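Local coordinates for protein PaaA (Enterobacter agglomerans, PDB 5FF5) that takes part in building the bicyclic core of the peptide antibiotic pantocin A, probably activating its substrate by adenylylation as a ThiF-family relative of ubiquitin-activating enzymes, at residues A[96-101]-A[126-131]; A[135-140]-A[157-162]; A[176-181]-A[189-194]. All coordinates share one frame; numbering follows the deposited sequence.

Interaction 1: A[96-101]-A[126-131]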
ATOM      1  N   LYS A  96      19.096  23.089  -4.861  1.00 56.05           N
ATOM      2  CA  LYS A  96      20.228  22.872  -5.753  1.00 52.83           C
ATOM      3  C   LYS A  96      20.447  21.387  -5.989  1.00 47.15           C
ATOM      4  O   LYS A  96      21.314  21.004  -6.766  1.00 47.91           O
ATOM      5  CB  LYS A  96      21.507  23.483  -5.195  1.00 47.73           C
ATOM      6  CG  LYS A  96      21.331  24.761  -4.442  1.00 59.15           C
ATOM      7  CD  LYS A  96      22.679  25.329  -4.048  1.00 54.96           C
ATOM      8  CE  LYS A  96      22.489  26.596  -3.235  1.00 74.40           C
ATOM      9  NZ  LYS A  96      23.790  27.203  -2.848  1.00 83.03           N
ATOM     10  N   VAL A  97      19.602  20.561  -5.386  1.00 44.28           N
ATOM     11  CA  VAL A  97      19.754  19.115  -5.469  1.00 42.18           C
ATOM     12  C   VAL A  97      18.735  18.513  -6.411  1.00 42.09           C
ATOM     13  O   VAL A  97      19.069  17.730  -7.286  1.00 50.85           O
ATOM     14  CB  VAL A  97      19.597  18.465  -4.073  1.00 42.25           C
ATOM     15  CG1 VAL A  97      19.553  16.974  -4.170  1.00 42.09           C
ATOM     16  CG2 VAL A  97      20.686  18.931  -3.130  1.00 42.09           C
ATOM     17  N   LEU A  98      17.485  18.913  -6.247  1.00 46.69           N
ATOM     18  CA  LEU A  98      16.390  18.347  -7.013  1.00 42.09           C
ATOM     19  C   LEU A  98      16.198  19.057  -8.358  1.00 46.63           C
ATOM     20  O   LEU A  98      16.431  20.263  -8.480  1.00 45.65           O
ATOM     21  CB  LEU A  98      15.118  18.425  -6.173  1.00 43.51           C
ATOM     22  CG  LEU A  98      15.231  17.659  -4.851  1.00 45.19           C
ATOM     23  CD1 LEU A  98      14.132  18.030  -3.881  1.00 42.09           C
ATOM     24  CD2 LEU A  98      15.204  16.165  -5.143  1.00 43.39           C
ATOM     25  N   SER A  99      15.746  18.320  -9.366  1.00 50.86           N
ATOM     26  CA  SER A  99      15.543  18.909 -10.687  1.00 46.00           C
ATOM     27  C   SER A  99      14.158  19.517 -10.801  1.00 47.28           C
ATOM     28  O   SER A  99      13.348  19.406  -9.888  1.00 48.67           O
ATOM     29  CB  SER A  99      15.713  17.858 -11.770  1.00 47.28           C
ATOM     30  OG  SER A  99      14.732  16.855 -11.616  1.00 48.05           O
ATOM     31  N   GLY A 100      13.871  20.111 -11.951  1.00 48.39           N
ATOM     32  CA  GLY A 100      12.541  20.604 -12.225  1.00 42.09           C
ATOM     33  C   GLY A 100      11.567  19.433 -12.252  1.00 54.35           C
ATOM     34  O   GLY A 100      10.455  19.520 -11.704  1.00 55.91           O
ATOM     35  N   GLU A 101      11.967  18.329 -12.878  1.00 50.46           N
ATOM     36  CA  GLU A 101      11.069  17.190 -12.953  1.00 48.41           C
ATOM     37  C   GLU A 101      10.782  16.572 -11.586  1.00 50.34           C
ATOM     38  O   GLU A 101       9.663  16.151 -11.318  1.00 51.55           O
ATOM     39  CB  GLU A 101      11.575  16.106 -13.894  1.00 46.29           C
ATOM     40  CG  GLU A 101      10.649  14.925 -13.795  1.00 50.00           C
ATOM     41  CD  GLU A 101      11.305  13.605 -14.020  1.00 58.56           C
ATOM     42  OE1 GLU A 101      12.415  13.584 -14.596  1.00 71.41           O
ATOM     43  OE2 GLU A 101      10.746  12.594 -13.533  1.00 54.81           O
ATOM     44  N   TYR A 126      13.513  17.951   2.916  1.00 45.40           N
ATOM     45  CA  TYR A 126      13.204  16.565   3.255  1.00 46.79           C
ATOM     46  C   TYR A 126      13.422  15.627   2.072  1.00 45.29           C
ATOM     47  O   TYR A 126      14.029  14.565   2.227  1.00 46.40           O
ATOM     48  CB  TYR A 126      11.769  16.435   3.764  1.00 42.09           C
ATOM     49  CG  TYR A 126      11.558  17.083   5.099  1.00 42.09           C
ATOM     50  CD1 TYR A 126      12.223  16.629   6.216  1.00 48.28           C
ATOM     51  CD2 TYR A 126      10.701  18.157   5.242  1.00 54.54           C
ATOM     52  CE1 TYR A 126      12.044  17.224   7.445  1.00 55.06           C
ATOM     53  CE2 TYR A 126      10.510  18.765   6.472  1.00 53.18           C
ATOM     54  CZ  TYR A 126      11.185  18.289   7.570  1.00 55.93           C
ATOM     55  OH  TYR A 126      11.006  18.880   8.801  1.00 62.24           O
ATOM     56  N   GLN A 127      12.951  16.039   0.899  1.00 44.01           N
ATOM     57  CA  GLN A 127      13.082  15.258  -0.325  1.00 44.13           C
ATOM     58  C   GLN A 127      14.552  15.124  -0.709  1.00 47.03           C
ATOM     59  O   GLN A 127      14.972  14.106  -1.240  1.00 48.60           O
ATOM     60  CB  GLN A 127      12.303  15.908  -1.472  1.00 42.41           C
ATOM     61  CG  GLN A 127      12.148  15.034  -2.696  1.00 42.09           C
ATOM     62  CD  GLN A 127      11.359  13.790  -2.396  1.00 42.09           C
ATOM     63  OE1 GLN A 127      10.295  13.863  -1.799  1.00 44.37           O
ATOM     64  NE2 GLN A 127      11.873  12.637  -2.794  1.00 47.11           N
ATOM     65  N   GLU A 128      15.325  16.172  -0.446  1.00 44.42           N
ATOM     66  CA  GLU A 128      16.757  16.155  -0.688  1.00 45.46           C
ATOM     67  C   GLU A 128      17.409  15.043   0.132  1.00 49.07           C
ATOM     68  O   GLU A 128      18.280  14.327  -0.351  1.00 49.22           O
ATOM     69  CB  GLU A 128      17.361  17.510  -0.337  1.00 42.82           C
ATOM     70  CG  GLU A 128      17.146  18.551  -1.396  1.00 45.23           C
ATOM     71  CD  GLU A 128      17.705  19.891  -0.995  1.00 55.08           C
ATOM     72  OE1 GLU A 128      18.332  19.963   0.091  1.00 52.65           O
ATOM     73  OE2 GLU A 128      17.526  20.862  -1.772  1.00 54.94           O
ATOM     74  N   ARG A 129      16.945  14.895   1.370  1.00 48.68           N
ATOM     75  CA  ARG A 129      17.432  13.886   2.280  1.00 42.09           C
ATOM     76  C   ARG A 129      17.117  12.479   1.755  1.00 45.38           C
ATOM     77  O   ARG A 129      17.761  11.498   2.124  1.00 46.94           O
ATOM     78  CB  ARG A 129      16.811  14.101   3.666  1.00 42.09           C
ATOM     79  CG  ARG A 129      17.522  15.158   4.487  1.00 42.09           C
ATOM     80  CD  ARG A 129      16.799  15.523   5.779  1.00 42.09           C
ATOM     81  NE  ARG A 129      17.365  16.732   6.391  1.00 43.93           N
ATOM     82  CZ  ARG A 129      16.992  17.218   7.571  1.00 42.09           C
ATOM     83  NH1 ARG A 129      16.064  16.600   8.265  1.00 42.09           N
ATOM     84  NH2 ARG A 129      17.562  18.297   8.075  1.00 42.09           N
ATOM     85  N   LEU A 130      16.128  12.385   0.879  1.00 45.85           N
ATOM     86  CA  LEU A 130      15.804  11.119   0.258  1.00 42.09           C
ATOM     87  C   LEU A 130      16.702  10.896  -0.945  1.00 42.09           C
ATOM     88  O   LEU A 130      17.152   9.787  -1.174  1.00 48.96           O
ATOM     89  CB  LEU A 130      14.327  11.056  -0.162  1.00 42.09           C
ATOM     90  CG  LEU A 130      13.237  10.934   0.904  1.00 43.02           C
ATOM     91  CD1 LEU A 130      11.862  10.899   0.257  1.00 42.09           C
ATOM     92  CD2 LEU A 130      13.470   9.709   1.811  1.00 42.09           C
ATOM     93  N   LYS A 131      16.950  11.933  -1.737  1.00 42.09           N
ATOM     94  CA  LYS A 131      17.748  11.728  -2.928  1.00 42.09           C
ATOM     95  C   LYS A 131      19.180  11.398  -2.543  1.00 50.92           C
ATOM     96  O   LYS A 131      19.909  10.707  -3.270  1.00 53.83           O
ATOM     97  CB  LYS A 131      17.715  12.939  -3.863  1.00 42.09           C
ATOM     98  CG  LYS A 131      18.518  12.652  -5.137  1.00 46.91           C
ATOM     99  CD  LYS A 131      18.338  13.622  -6.282  1.00 42.09           C
ATOM    100  CE  LYS A 131      18.774  12.922  -7.566  1.00 46.78           C
ATOM    101  NZ  LYS A 131      18.418  13.611  -8.836  1.00 56.64           N
TER
HETATM  102  O   HOH W   1      19.754  23.351  -1.437  1.00 42.09           O
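V97 and L98 lay their side chains against one side of helix 123-131, where Q127, E128 and K131 receive them. The contact is chiefly apolar. V97 rests on the aliphatic part of E128: V97 CB is 3.6 Å from E128 CG, and V97 CG2 is 3.8 Å from E128 CD. L98 crosses Q127 at about a right angle and brings CD1 to 3.7 Å from Q127 CB. The extended chain of K131 runs past both residues in the opposite direction: K131 CD is 4.1 Å from V97 CG1 and 4.2 Å from L98 CD2. The trajectory of K131 starts with CG anti to the backbone N (chi1 -177°), which sends its methylenes out alongside the two hydrophobic side chains.

Polar links are sparser. A water weakly bridges K96 and E128, 3.5 Å from K96 N and 3.4 Å from E128 OE2. The same carboxylate oxygen accepts a bond from the S95 hydroxyl, so E128 holds the chain just ahead of V97 by its polar end as well as by its methylenes. Q127 turns its amide away from L98, bonding Q109 through OE1 and the carbonyl of S154 through NE2.

The charged end of K131 forms a salt bridge with E102, in helix 100-105. S99 stands at the N-cap of that helix, its side chain capping a backbone N of the first turn, just after E101. The loop leading to an N-capped helix thus packs on the side of helix 123-131, which leads into strand 134-138, the first strand of the Rossmann-like ThiF fold.

Interaction 2: A[135-140]-A[157-162]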
ATOM      1  N   VAL A 135      19.757   2.872  -0.278  1.00 42.60           N
ATOM      2  CA  VAL A 135      19.156   1.775   0.449  1.00 42.42           C
ATOM      3  C   VAL A 135      19.548   0.494  -0.235  1.00 42.09           C
ATOM      4  O   VAL A 135      19.502   0.408  -1.458  1.00 46.69           O
ATOM      5  CB  VAL A 135      17.610   1.948   0.549  1.00 42.09           C
ATOM      6  CG1 VAL A 135      16.963   0.845   1.336  1.00 42.09           C
ATOM      7  CG2 VAL A 135      17.316   3.255   1.202  1.00 42.09           C
ATOM      8  N   ALA A 136      20.008  -0.471   0.558  1.00 42.67           N
ATOM      9  CA  ALA A 136      20.401  -1.775   0.046  1.00 42.09           C
ATOM     10  C   ALA A 136      19.373  -2.779   0.485  1.00 42.09           C
ATOM     11  O   ALA A 136      18.988  -2.828   1.644  1.00 49.52           O
ATOM     12  CB  ALA A 136      21.781  -2.163   0.528  1.00 42.09           C
ATOM     13  N   ILE A 137      18.904  -3.568  -0.459  1.00 44.80           N
ATOM     14  CA  ILE A 137      17.843  -4.526  -0.201  1.00 46.87           C
ATOM     15  C   ILE A 137      18.341  -5.923  -0.508  1.00 49.14           C
ATOM     16  O   ILE A 137      18.822  -6.196  -1.607  1.00 48.69           O
ATOM     17  CB  ILE A 137      16.583  -4.221  -1.029  1.00 42.09           C
ATOM     18  CG1 ILE A 137      16.211  -2.750  -0.867  1.00 52.45           C
ATOM     19  CG2 ILE A 137      15.424  -5.056  -0.562  1.00 43.95           C
ATOM     20  CD1 ILE A 137      15.032  -2.326  -1.719  1.00 54.89           C
ATOM     21  N   PHE A 138      18.278  -6.788   0.494  1.00 46.75           N
ATOM     22  CA  PHE A 138      18.808  -8.125   0.363  1.00 42.09           C
ATOM     23  C   PHE A 138      17.707  -9.087   0.004  1.00 42.09           C
ATOM     24  O   PHE A 138      16.999  -9.564   0.868  1.00 54.31           O
ATOM     25  CB  PHE A 138      19.532  -8.539   1.656  1.00 42.40           C
ATOM     26  CG  PHE A 138      20.882  -7.897   1.809  1.00 42.36           C
ATOM     27  CD1 PHE A 138      22.015  -8.523   1.315  1.00 46.89           C
ATOM     28  CD2 PHE A 138      21.011  -6.649   2.381  1.00 42.09           C
ATOM     29  CE1 PHE A 138      23.246  -7.928   1.414  1.00 44.55           C
ATOM     30  CE2 PHE A 138      22.230  -6.046   2.480  1.00 42.09           C
ATOM     31  CZ  PHE A 138      23.353  -6.686   2.001  1.00 49.42           C
ATOM     32  N   GLY A 139      17.561  -9.363  -1.281  1.00 42.09           N
ATOM     33  CA  GLY A 139      16.596 -10.347  -1.742  1.00 49.52           C
ATOM     34  C   GLY A 139      15.408  -9.717  -2.456  1.00 58.97           C
ATOM     35  O   GLY A 139      14.710  -8.871  -1.886  1.00 54.57           O
HETATM   36  N   MSE A 140      15.167 -10.127  -3.699  1.00 49.25           N
HETATM   37  CA  MSE A 140      14.069  -9.558  -4.464  1.00 50.69           C
HETATM   38  C   MSE A 140      12.890 -10.527  -4.630  1.00 56.17           C
HETATM   39  O   MSE A 140      12.308 -10.659  -5.712  1.00 55.81           O
HETATM   40  CB  MSE A 140      14.583  -9.080  -5.815  1.00 49.78           C
HETATM   41  CG  MSE A 140      15.545  -7.892  -5.701  1.00 59.75           C
HETATM   42 SE   MSE A 140      14.726  -6.215  -5.056  1.00 65.12          SE
HETATM   43  CE  MSE A 140      15.401  -6.272  -3.239  1.00 48.90           C
ATOM     44  N   GLY A 157      17.317   7.958  -3.348  1.00 42.09           N
ATOM     45  CA  GLY A 157      18.441   8.302  -4.199  1.00 45.16           C
ATOM     46  C   GLY A 157      18.995   7.149  -5.026  1.00 42.09           C
ATOM     47  O   GLY A 157      19.072   7.236  -6.249  1.00 42.09           O
ATOM     48  N   THR A 158      19.398   6.074  -4.351  1.00 48.70           N
ATOM     49  CA  THR A 158      20.018   4.927  -5.002  1.00 42.09           C
ATOM     50  C   THR A 158      19.499   3.623  -4.408  1.00 42.09           C
ATOM     51  O   THR A 158      19.296   3.510  -3.201  1.00 43.55           O
ATOM     52  CB  THR A 158      21.540   4.957  -4.872  1.00 46.95           C
ATOM     53  OG1 THR A 158      22.037   6.228  -5.296  1.00 50.63           O
ATOM     54  CG2 THR A 158      22.164   3.847  -5.702  1.00 50.09           C
ATOM     55  N   LEU A 159      19.311   2.628  -5.259  1.00 42.20           N
ATOM     56  CA  LEU A 159      18.897   1.315  -4.809  1.00 43.80           C
ATOM     57  C   LEU A 159      19.964   0.290  -5.110  1.00 49.13           C
ATOM     58  O   LEU A 159      20.407   0.199  -6.245  1.00 51.41           O
ATOM     59  CB  LEU A 159      17.575   0.910  -5.471  1.00 48.13           C
ATOM     60  CG  LEU A 159      16.268   1.452  -4.876  1.00 48.35           C
ATOM     61  CD1 LEU A 159      15.097   0.945  -5.674  1.00 51.41           C
ATOM     62  CD2 LEU A 159      16.107   1.037  -3.426  1.00 42.09           C
ATOM     63  N   ARG A 160      20.403  -0.445  -4.087  1.00 52.72           N
ATOM     64  CA  ARG A 160      21.301  -1.584  -4.280  1.00 48.86           C
ATOM     65  C   ARG A 160      20.513  -2.860  -4.161  1.00 52.69           C
ATOM     66  O   ARG A 160      20.058  -3.188  -3.071  1.00 52.17           O
ATOM     67  CB  ARG A 160      22.419  -1.627  -3.243  1.00 48.61           C
ATOM     68  CG  ARG A 160      23.258  -0.391  -3.152  1.00 59.56           C
ATOM     69  CD  ARG A 160      24.357  -0.560  -2.113  1.00 54.26           C
ATOM     70  NE  ARG A 160      25.467  -1.378  -2.591  1.00 53.86           N
ATOM     71  CZ  ARG A 160      26.470  -0.913  -3.327  1.00 55.70           C
ATOM     72  NH1 ARG A 160      26.490   0.368  -3.681  1.00 49.17           N
ATOM     73  NH2 ARG A 160      27.451  -1.725  -3.709  1.00 53.28           N
ATOM     74  N   LEU A 161      20.356  -3.587  -5.263  1.00 59.01           N
ATOM     75  CA  LEU A 161      19.578  -4.820  -5.238  1.00 50.09           C
ATOM     76  C   LEU A 161      20.526  -6.002  -5.262  1.00 54.15           C
ATOM     77  O   LEU A 161      21.427  -6.048  -6.089  1.00 54.79           O
ATOM     78  CB  LEU A 161      18.613  -4.901  -6.414  1.00 43.72           C
ATOM     79  CG  LEU A 161      17.743  -3.686  -6.682  1.00 42.09           C
ATOM     80  CD1 LEU A 161      16.964  -3.967  -7.929  1.00 45.30           C
ATOM     81  CD2 LEU A 161      16.825  -3.429  -5.506  1.00 42.09           C
ATOM     82  N   ILE A 162      20.295  -6.962  -4.368  1.00 58.01           N
ATOM     83  CA  ILE A 162      21.148  -8.139  -4.218  1.00 49.31           C
ATOM     84  C   ILE A 162      20.331  -9.403  -4.413  1.00 42.09           C
ATOM     85  O   ILE A 162      19.502  -9.723  -3.577  1.00 47.18           O
ATOM     86  CB  ILE A 162      21.779  -8.188  -2.796  1.00 46.17           C
ATOM     87  CG1 ILE A 162      22.176  -6.793  -2.312  1.00 43.76           C
ATOM     88  CG2 ILE A 162      22.898  -9.191  -2.727  1.00 44.45           C
ATOM     89  CD1 ILE A 162      22.864  -5.957  -3.352  1.00 48.89           C
TER
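A136 and R160 stand side by side at the middle of a parallel strand pair, their CB atoms 3.9 Å apart on one face of the sheet. Flanking backbone bonds are regular: V135 N to T158 O at 3.0 Å, R160 N to V135 O and I137 N to R160 O both at 2.9 Å. On the other face V135, I137, L159 and L161 form a buried apolar row, I137 CD1 meeting L159 CD2 at 3.9 Å. The selenium of M140, a selenomethionine, comes across L161 at about a right angle.

The pairing slackens toward the C-terminal ends, where F138 and G139 are partly exposed. I162 N still bonds I137 O, but G139 N reaches I162 O only weakly. I162 and F138 lie side by side; I162 CG1, anti to the carbonyl carbon (chi1 -38°), makes a CH-pi contact over the ring, 4.2 Å from the F138 centroid. The G139 backbone (phi 109°, psi 123°) calls for glycine, and this residue opens a GxGxxG sequence consistent with a Rossmann-type turn.

R160 forms a salt bridge through NH1 with E205 of strand 203-207. Helix 142-153 covers I137 and L159, helix 187-198 covers L159 and L161, and A136 bonds onward to strand 227-229.

Interaction 3: A[176-181]-A[189-194]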
ATOM      1  N   VAL A 176       6.106  -7.726  -7.617  1.00 53.58           N
ATOM      2  CA  VAL A 176       5.540  -6.658  -8.478  1.00 48.88           C
ATOM      3  C   VAL A 176       6.459  -5.997  -9.508  1.00 53.91           C
ATOM      4  O   VAL A 176       5.969  -5.360 -10.445  1.00 52.16           O
ATOM      5  CB  VAL A 176       4.953  -5.513  -7.607  1.00 56.00           C
ATOM      6  CG1 VAL A 176       6.059  -4.737  -6.881  1.00 48.67           C
ATOM      7  CG2 VAL A 176       4.102  -4.576  -8.452  1.00 50.61           C
ATOM      8  N   LEU A 177       7.777  -6.120  -9.326  1.00 56.66           N
ATOM      9  CA  LEU A 177       8.758  -5.520 -10.238  1.00 46.19           C
ATOM     10  C   LEU A 177       8.933  -6.350 -11.505  1.00 49.67           C
ATOM     11  O   LEU A 177       9.634  -5.930 -12.435  1.00 42.09           O
ATOM     12  CB  LEU A 177      10.108  -5.372  -9.542  1.00 42.09           C
ATOM     13  CG  LEU A 177      10.245  -4.245  -8.542  1.00 42.09           C
ATOM     14  CD1 LEU A 177      11.659  -4.146  -8.052  1.00 42.09           C
ATOM     15  CD2 LEU A 177       9.858  -2.964  -9.237  1.00 54.22           C
ATOM     16  N   TYR A 178       8.294  -7.524 -11.527  1.00 47.19           N
ATOM     17  CA  TYR A 178       8.448  -8.470 -12.622  1.00 51.64           C
ATOM     18  C   TYR A 178       7.128  -8.663 -13.354  1.00 52.00           C
ATOM     19  O   TYR A 178       6.135  -9.072 -12.759  1.00 55.08           O
ATOM     20  CB  TYR A 178       8.953  -9.829 -12.109  1.00 49.20           C
ATOM     21  CG  TYR A 178      10.057  -9.755 -11.086  1.00 42.09           C
ATOM     22  CD1 TYR A 178      11.130  -8.907 -11.251  1.00 42.09           C
ATOM     23  CD2 TYR A 178      10.019 -10.538  -9.943  1.00 50.66           C
ATOM     24  CE1 TYR A 178      12.133  -8.836 -10.300  1.00 48.35           C
ATOM     25  CE2 TYR A 178      11.021 -10.478  -8.986  1.00 47.08           C
ATOM     26  CZ  TYR A 178      12.077  -9.625  -9.168  1.00 49.27           C
ATOM     27  OH  TYR A 178      13.083  -9.556  -8.218  1.00 53.17           O
ATOM     28  N   ARG A 179       7.145  -8.415 -14.658  0.66 53.95           N
ATOM     29  CA  ARG A 179       5.966  -8.576 -15.495  0.66 54.25           C
ATOM     30  C   ARG A 179       6.119  -9.813 -16.351  0.66 54.61           C
ATOM     31  O   ARG A 179       7.198 -10.389 -16.401  0.66 59.83           O
ATOM     32  CB  ARG A 179       5.750  -7.344 -16.371  0.66 59.24           C
ATOM     33  CG  ARG A 179       5.354  -6.082 -15.597  0.66 56.79           C
ATOM     34  CD  ARG A 179       6.105  -4.867 -16.137  0.66 61.47           C
ATOM     35  NE  ARG A 179       5.344  -3.631 -15.975  0.66 60.49           N
ATOM     36  CZ  ARG A 179       4.763  -2.963 -16.966  0.66 52.57           C
ATOM     37  NH1 ARG A 179       4.825  -3.405 -18.215  0.66 52.11           N
ATOM     38  NH2 ARG A 179       4.102  -1.855 -16.695  0.66 57.35           N
ATOM     39  N   THR A 180       5.045 -10.239 -17.007  1.00 53.52           N
ATOM     40  CA  THR A 180       5.066 -11.482 -17.780  1.00 48.24           C
ATOM     41  C   THR A 180       6.234 -11.585 -18.764  1.00 50.43           C
ATOM     42  O   THR A 180       6.877 -12.617 -18.847  1.00 52.05           O
ATOM     43  CB  THR A 180       3.775 -11.665 -18.545  1.00 46.27           C
ATOM     44  OG1 THR A 180       2.675 -11.452 -17.651  1.00 54.80           O
ATOM     45  CG2 THR A 180       3.691 -13.066 -19.090  1.00 42.09           C
ATOM     46  N   ASP A 181       6.564 -10.501 -19.448  1.00 55.24           N
ATOM     47  CA  ASP A 181       7.688 -10.531 -20.372  1.00 49.84           C
ATOM     48  C   ASP A 181       9.028 -10.697 -19.662  1.00 55.13           C
ATOM     49  O   ASP A 181      10.053 -10.920 -20.314  1.00 56.16           O
ATOM     50  CB  ASP A 181       7.734  -9.249 -21.211  1.00 45.74           C
ATOM     51  CG  ASP A 181       7.106  -9.420 -22.594  1.00 79.62           C
ATOM     52  OD1 ASP A 181       6.990 -10.579 -23.070  1.00 72.08           O
ATOM     53  OD2 ASP A 181       6.749  -8.388 -23.218  1.00 80.78           O
ATOM     54  N   ASP A 189      18.127  -7.735 -12.821  1.00 56.42           N
ATOM     55  CA  ASP A 189      18.105  -7.007 -14.092  1.00 54.65           C
ATOM     56  C   ASP A 189      16.693  -6.681 -14.538  1.00 52.45           C
ATOM     57  O   ASP A 189      16.438  -5.608 -15.089  1.00 49.44           O
ATOM     58  CB  ASP A 189      18.852  -7.768 -15.187  1.00 50.01           C
ATOM     59  CG  ASP A 189      20.352  -7.551 -15.118  1.00 60.98           C
ATOM     60  OD1 ASP A 189      20.793  -6.538 -14.514  1.00 56.59           O
ATOM     61  OD2 ASP A 189      21.088  -8.382 -15.687  1.00 81.55           O
ATOM     62  N   ALA A 190      15.770  -7.606 -14.326  1.00 47.71           N
ATOM     63  CA  ALA A 190      14.396  -7.292 -14.629  1.00 47.43           C
ATOM     64  C   ALA A 190      13.993  -6.140 -13.725  1.00 48.25           C
ATOM     65  O   ALA A 190      13.380  -5.169 -14.182  1.00 43.97           O
ATOM     66  CB  ALA A 190      13.507  -8.487 -14.422  1.00 42.50           C
ATOM     67  N   ALA A 191      14.426  -6.221 -12.468  1.00 42.96           N
ATOM     68  CA  ALA A 191      14.106  -5.224 -11.449  1.00 42.09           C
ATOM     69  C   ALA A 191      14.554  -3.835 -11.859  1.00 47.50           C
ATOM     70  O   ALA A 191      13.792  -2.876 -11.777  1.00 56.41           O
ATOM     71  CB  ALA A 191      14.733  -5.597 -10.129  1.00 45.62           C
ATOM     72  N   LYS A 192      15.798  -3.732 -12.301  1.00 47.87           N
ATOM     73  CA  LYS A 192      16.358  -2.459 -12.713  1.00 42.09           C
ATOM     74  C   LYS A 192      15.568  -1.850 -13.888  1.00 51.06           C
ATOM     75  O   LYS A 192      15.253  -0.664 -13.862  1.00 53.06           O
ATOM     76  CB  LYS A 192      17.836  -2.638 -13.071  1.00 42.09           C
ATOM     77  CG  LYS A 192      18.583  -1.360 -13.333  1.00 42.09           C
ATOM     78  CD  LYS A 192      20.025  -1.637 -13.670  1.00 43.72           C
ATOM     79  CE  LYS A 192      20.810  -0.342 -13.802  1.00 60.93           C
ATOM     80  NZ  LYS A 192      22.267  -0.547 -14.078  1.00 74.20           N
ATOM     81  N   ASP A 193      15.227  -2.654 -14.893  1.00 54.65           N
ATOM     82  CA  ASP A 193      14.437  -2.182 -16.042  1.00 48.93           C
ATOM     83  C   ASP A 193      13.117  -1.563 -15.595  1.00 50.06           C
ATOM     84  O   ASP A 193      12.715  -0.495 -16.075  1.00 43.76           O
ATOM     85  CB  ASP A 193      14.165  -3.324 -17.025  1.00 56.84           C
ATOM     86  CG  ASP A 193      15.428  -3.795 -17.765  1.00 72.72           C
ATOM     87  OD1 ASP A 193      16.387  -2.985 -17.865  1.00 66.85           O
ATOM     88  OD2 ASP A 193      15.458  -4.975 -18.230  1.00 59.61           O
ATOM     89  N   THR A 194      12.449  -2.243 -14.668  1.00 50.32           N
ATOM     90  CA  THR A 194      11.152  -1.801 -14.178  1.00 45.24           C
ATOM     91  C   THR A 194      11.273  -0.530 -13.344  1.00 48.88           C
ATOM     92  O   THR A 194      10.500   0.409 -13.514  1.00 48.09           O
ATOM     93  CB  THR A 194      10.468  -2.885 -13.317  1.00 45.69           C
ATOM     94  OG1 THR A 194      10.124  -4.011 -14.129  1.00 51.84           O
ATOM     95  CG2 THR A 194       9.203  -2.342 -12.691  1.00 49.01           C
TER
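T194 gives its hydroxyl to the carbonyl of L177, with OG1 2.6 Å from L177 O and tilted 26° from the carbonyl plane. With OG1 anti to its own carbonyl carbon (chi1 -67°), T194 leaves CG2 to pack against L177 CD2 at 3.6 Å. The other branch of L177 reaches the preceding turn of the helix, CD1 lying 4.0 Å from A191 CB. Beside it, Y178 brings CD1 and CE1 of its ring to the two alanines: CD1 is 4.0 Å from A190 CB, and CE1 is 4.1 Å from A191 N, which sits at the ring edge close to its plane. The small methyls of A190 and A191 probably help the helix come close to the aromatic residue.

Helix 187-198 is the crossover helix between parallel strands 158-162 and 203-207 of the Rossmann-like sheet, and 176-181 belongs to the long loop that leads into it. Further out, Y178 OH bonds the backbone carbonyl of M140, in the glycine-rich turn after strand 134-138, while V167 and I172 also touch Y178. L177 leans on A148 of helix 142-153. The second subunit also reaches this loop: Y198 of that subunit bonds V176 O, and its R105 bonds the T180 hydroxyl.

Overall arrangement
From the N terminus the three contacts follow in series, none nesting in or crossing another. Interaction 1 closes a largely helical excursion, bringing the chain back beside 96-101 before it enters the sheet. Only a few residues later strand 134-138 begins interaction 2, whose return at 157-162 closes the first beta-alpha-beta unit around helix 142-153. After a long loop, interaction 3 closes a short loop onto the next crossover helix, 187-198. The centres of interactions 2 and 3 are 14 Å apart and the two touch, so strand pair, glycine-rich turn and second helix form one packed block. Interaction 1 stands off, its centre about 20 Å from interaction 2 and 26 Å from interaction 3.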